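Local coordinates for D-isomer specific 2-hydroxyacid dehydrogenase family protein (Desulfovibrio vulgaris, PDB 5TX7) that probably catalyses NAD-dependent, D-isomer-specific interconversion of 2-hydroxy acids and 2-oxo acids, as other members of its dehydrogenase family do, at residues Glu41-Ala46 with Gln62-Leu67; Leu56-Leu61 with Ala85-Ile90. All blocks are in the same frame, centred on the assembly; numbering follows the deposited sequence.

Contact 1 (Glu41-Ala46 with Gln62-Leu67); sequences ERAAGA and QALPGL
Ala43 and Leu64 meet where two helix-to-strand turns of a flavodoxin-like domain lie side by side, one leading into strand 48-51 and the other into its parallel neighbour 69-72. The close packing is here. Leu64 lays both methyls against the end of helix 39-43: CD1 rests on Ala43 CB at 3.6 Å, while CD2 turns to the following peptide, 3.7 Å from Ala44 N. Its CG stands anti to the carbonyl carbon (chi1 -59°), and this sends the fork of the side chain toward the helix end. Val49 of strand 48-51 touches both Ala43 and Leu67, so the buried side of the contact rests on the sheet.

The outer side is looser. Ala44 and Gly45 are exposed in the type II turn from Ala43 to Ala46, closed by Ala46 N to Ala43 O at 3.1 Å; Gly45 takes the positive phi (84°). Facing it, Leu64 to Leu67 form a type I turn, closed by Leu67 N to Leu64 O at 2.9 Å, with Gly66 partly open to solvent. Between these sides the two turns meet through backbone: Leu67 CA points its hydrogen at Ala46 O, 3.4 Å away, with an angle of 145° at the hydrogen.

Contact 2 (Leu56-Leu61 with Ala85-Ile90); sequences LDMSAL and AGVLGI
The shortest polar bond, Gly89 N to Gly86 O at 2.7 Å, closes the helix end that offers Ala85, Leu88 and Ile90 to Leu61. A second bond, Ile90 N to Ala85 O at 2.8 Å, completes a Schellman motif, with Gly89 at positive phi. This turn brings Ile90 back to the same side as Ala85, so one leucine can meet both.

Leu61 carries the contact, and different parts of it serve different partners. Its CB takes the Leu88 methyl CD1 at 3.6 Å; its own CD1 lies over the backbone of Ala85, 3.7 Å from Ala85 N; CD2 looks to Ile90 CD1, more loosely. With CG anti to the carbonyl carbon (chi1 -64°), the fork projects from the helix toward Ala85 and Ile90. Toward solvent the packing thins: Met58 folds its thioether around so that CE approaches Val87 CG2 at 4.3 Å and SD faces Leu88 CD1.

The other helix is capped at its start. Asp57, the N-cap, accepts Ala60 N on OD1 at 2.9 Å, from above the carboxylate plane (36° out of it), while Ser59 OG donates to OD2 from the syn side, also tilted well out of that plane. With a bond on each oxygen, the carboxylate's rotation is held.

Helices 58-62 and 82-87 pack as neighbours, Ala84 of the second touching Met58 and Leu61; the residues flanking them, Leu56 and Ile90, rest on Val70 of strand 69-72, and Ile40 of helix 39-43 meets Ala60.

In the fold
Contacts 1 and 2 have their centres 11 Å apart, beside the five-stranded parallel sheet, about 30 and 27 Å from the centre of the chain. Their segments alternate along the sequence, 41-46, 56-61, 62-67, 85-90, and 56-61 runs straight into 62-67, so helix 58-62 and its exit serve both. Contact 1 ties that exit to the end of helix 39-43, contact 2 ties the helix itself to the end of helix 82-87, and the three helices follow one another along one face of the sheet, as this fold's right-handed crossovers imply. Leu67 CD2 against Leu61 CD2 (3.9 Å) joins the two. This is packing within the flavodoxin-like domain, separate from the seven-stranded sheet of the NAD-binding domain.

Contact 1 (Glu41-Ala46 with Gln62-Leu67)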
loop_
_atom_site.group_PDB
_atom_site.type_symbol
_atom_site.label_atom_id
_atom_site.label_comp_id
_atom_site.label_asym_id
_atom_site.label_seq_id
_atom_site.Cartn_x
_atom_site.Cartn_y
_atom_site.Cartn_z
ATOM N N GLU A 41 3.061 -17.934 39.793
ATOM C CA GLU A 41 2.938 -19.386 39.515
ATOM C C GLU A 41 3.754 -19.837 38.312
ATOM O O GLU A 41 4.532 -20.792 38.382
ATOM C CB GLU A 41 1.488 -19.762 39.202
ATOM C CG GLU A 41 0.588 -19.904 40.409
ATOM C CD GLU A 41 -0.840 -20.286 40.037
ATOM O OE1 GLU A 41 -1.067 -20.741 38.879
ATOM O OE2 GLU A 41 -1.731 -20.120 40.920
ATOM N N ARG A 42 3.541 -19.138 37.202
ATOM C CA ARG A 42 4.111 -19.536 35.929
ATOM C C ARG A 42 5.588 -19.201 35.808
ATOM O O ARG A 42 6.360 -19.957 35.186
ATOM C CB ARG A 42 3.308 -18.902 34.792
ATOM C CG ARG A 42 1.887 -19.450 34.731
ATOM C CD ARG A 42 1.075 -18.786 33.644
ATOM N NE ARG A 42 -0.302 -19.281 33.625
ATOM C CZ ARG A 42 -1.215 -18.933 32.721
ATOM N NH1 ARG A 42 -0.901 -18.076 31.759
ATOM N NH2 ARG A 42 -2.439 -19.440 32.773
ATOM N N ALA A 43 5.981 -18.078 36.402
ATOM C CA ALA A 43 7.369 -17.628 36.360
ATOM C C ALA A 43 8.263 -18.329 37.398
ATOM O O ALA A 43 9.497 -18.272 37.286
ATOM C CB ALA A 43 7.437 -16.116 36.530
ATOM N N ALA A 44 7.647 -18.980 38.391
ATOM C CA ALA A 44 8.398 -19.646 39.452
ATOM C C ALA A 44 9.364 -20.692 38.881
ATOM O O ALA A 44 9.009 -21.446 37.962
ATOM C CB ALA A 44 7.457 -20.279 40.477
ATOM N N GLY A 45 10.588 -20.680 39.406
ATOM C CA GLY A 45 11.654 -21.564 38.948
ATOM C C GLY A 45 12.444 -21.119 37.728
ATOM O O GLY A 45 13.467 -21.744 37.420
ATOM N N ALA A 46 12.003 -20.055 37.049
ATOM C CA ALA A 46 12.624 -19.609 35.807
ATOM C C ALA A 46 13.877 -18.766 36.048
ATOM O O ALA A 46 13.840 -17.821 36.824
ATOM C CB ALA A 46 11.619 -18.804 34.988
ATOM N N GLN A 62 10.532 -9.673 43.425
ATOM C CA GLN A 62 10.966 -10.234 44.728
ATOM C C GLN A 62 10.376 -11.605 45.082
ATOM O O GLN A 62 10.949 -12.338 45.885
ATOM C CB GLN A 62 10.649 -9.267 45.865
ATOM C CG GLN A 62 11.538 -8.055 45.850
ATOM C CD GLN A 62 11.365 -7.270 47.100
ATOM O OE1 GLN A 62 10.264 -6.825 47.404
ATOM N NE2 GLN A 62 12.448 -7.110 47.855
ATOM N N ALA A 63 9.231 -11.943 44.496
ATOM C CA ALA A 63 8.606 -13.273 44.663
ATOM C C ALA A 63 9.174 -14.306 43.681
ATOM O O ALA A 63 8.730 -15.457 43.665
ATOM C CB ALA A 63 7.099 -13.174 44.499
ATOM N N LEU A 64 10.178 -13.907 42.882
ATOM C CA LEU A 64 10.883 -14.802 41.970
ATOM C C LEU A 64 12.396 -14.739 42.240
ATOM O O LEU A 64 13.155 -14.231 41.426
ATOM C CB LEU A 64 10.565 -14.390 40.531
ATOM C CG LEU A 64 9.099 -14.413 40.103
ATOM C CD1 LEU A 64 8.950 -13.745 38.744
ATOM C CD2 LEU A 64 8.534 -15.819 40.058
ATOM N N PRO A 65 12.851 -15.254 43.397
ATOM C CA PRO A 65 14.272 -15.139 43.738
ATOM C C PRO A 65 15.200 -15.892 42.778
ATOM O O PRO A 65 16.382 -15.563 42.679
ATOM C CB PRO A 65 14.354 -15.742 45.148
ATOM C CG PRO A 65 12.952 -15.947 45.595
ATOM C CD PRO A 65 12.141 -16.108 44.361
ATOM N N GLY A 66 14.669 -16.896 42.082
ATOM C CA GLY A 66 15.406 -17.575 41.029
ATOM C C GLY A 66 15.654 -16.757 39.779
ATOM O O GLY A 66 16.525 -17.102 38.996
ATOM N N LEU A 67 14.898 -15.682 39.583
ATOM C CA LEU A 67 14.926 -14.925 38.333
ATOM C C LEU A 67 16.247 -14.194 38.170
ATOM O O LEU A 67 16.613 -13.381 39.006
ATOM C CB LEU A 67 13.759 -13.930 38.282
ATOM C CG LEU A 67 13.579 -13.078 37.018
ATOM C CD1 LEU A 67 13.512 -13.964 35.789
ATOM C CD2 LEU A 67 12.334 -12.225 37.148
#

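Contact 2 (Leu56-Leu61 with Ala85-Ile90)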
loop_
_atom_site.group_PDB
_atom_site.type_symbol
_atom_site.label_atom_id
_atom_site.label_comp_id
_atom_site.label_asym_id
_atom_site.label_seq_id
_atom_site.Cartn_x
_atom_site.Cartn_y
_atom_site.Cartn_z
ATOM N N LEU A 56 5.661 -6.572 35.170
ATOM C CA LEU A 56 6.513 -7.054 36.259
ATOM C C LEU A 56 6.917 -5.890 37.150
ATOM O O LEU A 56 7.707 -5.036 36.752
ATOM C CB LEU A 56 7.755 -7.732 35.702
ATOM C CG LEU A 56 7.516 -8.969 34.840
ATOM C CD1 LEU A 56 8.806 -9.344 34.122
ATOM C CD2 LEU A 56 6.988 -10.121 35.693
ATOM N N ASP A 57 6.356 -5.869 38.352
ATOM C CA ASP A 57 6.630 -4.831 39.356
ATOM C C ASP A 57 7.609 -5.351 40.411
ATOM O O ASP A 57 8.098 -6.468 40.306
ATOM C CB ASP A 57 5.300 -4.363 39.988
ATOM C CG ASP A 57 4.584 -5.457 40.788
ATOM O OD1 ASP A 57 4.958 -6.641 40.724
ATOM O OD2 ASP A 57 3.624 -5.127 41.496
ATOM N N MET A 58 7.904 -4.544 41.432
ATOM C CA MET A 58 8.814 -4.937 42.522
ATOM C C MET A 58 8.351 -6.186 43.247
ATOM O O MET A 58 9.155 -7.050 43.586
ATOM C CB MET A 58 8.914 -3.817 43.570
ATOM C CG MET A 58 9.725 -4.135 44.829
ATOM S SD MET A 58 11.475 -4.343 44.457
ATOM C CE MET A 58 12.017 -2.631 44.447
ATOM N N SER A 59 7.054 -6.266 43.499
ATOM C CA SER A 59 6.478 -7.350 44.298
ATOM C C SER A 59 6.539 -8.693 43.568
ATOM O O SER A 59 6.828 -9.692 44.191
ATOM C CB SER A 59 5.047 -6.992 44.749
ATOM O OG SER A 59 4.108 -7.160 43.700
ATOM N N ALA A 60 6.286 -8.707 42.262
ATOM C CA ALA A 60 6.472 -9.923 41.439
ATOM C C ALA A 60 7.942 -10.351 41.327
ATOM O O ALA A 60 8.239 -11.539 41.459
ATOM C CB ALA A 60 5.877 -9.746 40.042
ATOM N N LEU A 61 8.840 -9.383 41.106
ATOM C CA LEU A 61 10.284 -9.641 40.985
ATOM C C LEU A 61 10.901 -10.213 42.276
ATOM O O LEU A 61 11.686 -11.136 42.221
ATOM C CB LEU A 61 11.034 -8.372 40.558
ATOM C CG LEU A 61 10.707 -7.782 39.173
ATOM C CD1 LEU A 61 11.075 -6.292 39.092
ATOM C CD2 LEU A 61 11.324 -8.558 38.021
ATOM N N ALA A 85 14.079 -4.162 39.092
ATOM C CA ALA A 85 14.883 -5.279 38.595
ATOM C C ALA A 85 16.381 -5.044 38.803
ATOM O O ALA A 85 17.097 -5.952 39.240
ATOM C CB ALA A 85 14.571 -5.555 37.128
ATOM N N GLY A 86 16.838 -3.826 38.510
ATOM C CA GLY A 86 18.233 -3.445 38.674
ATOM C C GLY A 86 18.742 -3.643 40.090
ATOM O O GLY A 86 19.751 -4.342 40.302
ATOM N N VAL A 87 18.023 -3.077 41.063
ATOM C CA VAL A 87 18.456 -3.115 42.469
ATOM C C VAL A 87 18.497 -4.548 43.026
ATOM O O VAL A 87 19.325 -4.856 43.887
ATOM C CB VAL A 87 17.642 -2.151 43.394
ATOM C CG1 VAL A 87 17.686 -0.713 42.869
ATOM C CG2 VAL A 87 16.196 -2.588 43.587
ATOM N N LEU A 88 17.618 -5.410 42.507
ATOM C CA LEU A 88 17.649 -6.857 42.770
ATOM C C LEU A 88 18.709 -7.616 41.943
ATOM O O LEU A 88 18.828 -8.841 42.066
ATOM C CB LEU A 88 16.262 -7.478 42.497
ATOM C CG LEU A 88 15.053 -6.981 43.290
ATOM C CD1 LEU A 88 13.779 -7.613 42.730
ATOM C CD2 LEU A 88 15.187 -7.287 44.769
ATOM N N GLY A 89 19.457 -6.907 41.100
ATOM C CA GLY A 89 20.536 -7.493 40.302
ATOM C C GLY A 89 20.082 -8.264 39.082
ATOM O O GLY A 89 20.752 -9.200 38.667
ATOM N N ILE A 90 18.957 -7.854 38.491
ATOM C CA ILE A 90 18.384 -8.502 37.311
ATOM C C ILE A 90 18.521 -7.558 36.118
ATOM O O ILE A 90 17.813 -6.564 36.052
ATOM C CB ILE A 90 16.890 -8.841 37.540
ATOM C CG1 ILE A 90 16.738 -9.819 38.720
ATOM C CG2 ILE A 90 16.264 -9.453 36.275
ATOM C CD1 ILE A 90 15.339 -9.892 39.278
#